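Local coordinates for fatty acid metabolism regulator protein (Bacillus subtilis, PDB 1VI0) that represses genes of fatty acid transport and beta-oxidation as a DNA-binding homodimer whose DNA binding is inhibited by long-chain fatty acyl-CoA, at residues A[15-18]-A[19-23]. Residues are numbered along the deposited sequence; the frame is centred on the assembly and turned at random.
Sequences DAAV and EVIAE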
loop_
_atom_site.group_PDB
_atom_site.type_symbol
_atom_site.label_atom_id
_atom_site.label_comp_id
_atom_site.label_asym_id
_atom_site.label_seq_id
_atom_site.Cartn_x
_atom_site.Cartn_y
_atom_site.Cartn_z
ATOM N N ASP A 15 10.228 -14.946 15.937
ATOM C CA ASP A 15 11.331 -14.003 15.758
ATOM C C ASP A 15 12.296 -14.446 14.707
ATOM O O ASP A 15 12.806 -13.671 13.872
ATOM C CB ASP A 15 12.007 -13.779 17.119
ATOM C CG ASP A 15 11.273 -12.822 18.020
ATOM O OD1 ASP A 15 10.181 -12.330 17.717
ATOM O OD2 ASP A 15 11.816 -12.551 19.136
ATOM N N ALA A 16 12.554 -15.775 14.640
ATOM C CA ALA A 16 13.432 -16.279 13.592
ATOM C C ALA A 16 12.740 -16.144 12.247
ATOM O O ALA A 16 13.359 -15.796 11.247
ATOM C CB ALA A 16 13.785 -17.729 13.868
ATOM N N ALA A 17 11.422 -16.367 12.223
ATOM C CA ALA A 17 10.651 -16.215 10.986
ATOM C C ALA A 17 10.778 -14.788 10.443
ATOM O O ALA A 17 11.007 -14.623 9.251
ATOM C CB ALA A 17 9.199 -16.538 11.207
ATOM N N VAL A 18 10.694 -13.795 11.339
ATOM C CA VAL A 18 10.837 -12.408 10.834
ATOM C C VAL A 18 12.130 -12.226 10.090
ATOM O O VAL A 18 12.211 -11.641 9.028
ATOM C CB VAL A 18 10.722 -11.396 11.991
ATOM C CG1 VAL A 18 11.065 -9.990 11.479
ATOM C CG2 VAL A 18 9.321 -11.400 12.547
ATOM N N GLU A 19 13.219 -12.703 10.698
ATOM C CA GLU A 19 14.539 -12.596 10.130
ATOM C C GLU A 19 14.697 -13.285 8.801
ATOM O O GLU A 19 15.142 -12.705 7.809
ATOM C CB GLU A 19 15.543 -13.182 11.140
ATOM C CG GLU A 19 16.945 -12.658 10.802
ATOM C CD GLU A 19 17.905 -13.792 10.551
ATOM O OE1 GLU A 19 17.634 -14.642 9.656
ATOM O OE2 GLU A 19 18.939 -13.828 11.256
ATOM N N VAL A 20 14.306 -14.573 8.755
ATOM C CA VAL A 20 14.448 -15.352 7.538
ATOM C C VAL A 20 13.603 -14.805 6.411
ATOM O O VAL A 20 14.087 -14.635 5.290
ATOM C CB VAL A 20 14.104 -16.838 7.803
ATOM C CG1 VAL A 20 14.086 -17.614 6.512
ATOM C CG2 VAL A 20 15.052 -17.446 8.827
ATOM N N ILE A 21 12.351 -14.473 6.717
ATOM C CA ILE A 21 11.422 -13.924 5.703
ATOM C C ILE A 21 11.924 -12.567 5.212
ATOM O O ILE A 21 11.903 -12.272 4.003
ATOM C CB ILE A 21 10.016 -13.829 6.272
ATOM C CG1 ILE A 21 9.356 -15.206 6.498
ATOM C CG2 ILE A 21 9.111 -12.949 5.453
ATOM C CD1 ILE A 21 8.283 -15.136 7.573
ATOM N N ALA A 22 12.519 -11.755 6.082
ATOM C CA ALA A 22 13.022 -10.450 5.685
ATOM C C ALA A 22 14.242 -10.634 4.762
ATOM O O ALA A 22 14.312 -10.036 3.708
ATOM C CB ALA A 22 13.448 -9.649 6.918
ATOM N N GLU A 23 15.142 -11.504 5.192
ATOM C CA GLU A 23 16.374 -11.789 4.510
ATOM C C GLU A 23 16.204 -12.568 3.230
ATOM O O GLU A 23 16.862 -12.229 2.234
ATOM C CB GLU A 23 17.362 -12.511 5.456
ATOM C CG GLU A 23 17.872 -11.572 6.548
ATOM C CD GLU A 23 18.540 -12.292 7.698
ATOM O OE1 GLU A 23 18.838 -11.592 8.707
ATOM O OE2 GLU A 23 18.778 -13.516 7.647
#
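Ile21 lays its CD1 methyl back along the helix over Ala17, 4.0 Å from Ala17 CB. CG1 is turned beside the backbone N, opposite the carbonyl carbon (chi1 -70°), which sends this branch toward the preceding turn. CD1 also lies 3.2 Å from Ala17 O, so the same methyl rests against both the side chain and the carbonyl of Ala17. That carbonyl accepts the N-H of Ile21, with Ile21 N 2.9 Å from Ala17 O. One residue earlier, Val20 N bonds Ala16 O at 2.9 Å and is almost straight at hydrogen (173°). Val20 CG2 sits beside its own backbone N and leans on Ala16 O at 3.4 Å. Ala22 N reaches Val18 O at 3.0 Å, in a more bent bond (146°). The earliest of the four bonds between the two segments, Glu19 N to Asp15 O, is weak at 3.3 Å.

Three neighbouring helices pack on this part of the helix. Ala17, Val18 and Ile21 pack on Leu59 of helix 52-75, while Ala16 and Val20 meet Gln37 of helix 31-38. Val18 and Ala22 touch Asn101 of helix 100-109. These i to i+4 backbone bonds, with Ile21 packed on Ala17 one turn earlier, are those of a regular alpha-helix, here the first helix of the TetR-type DNA-binding domain, packed against helix 31-38 of the helix-turn-helix and helices 52-75 and 100-109.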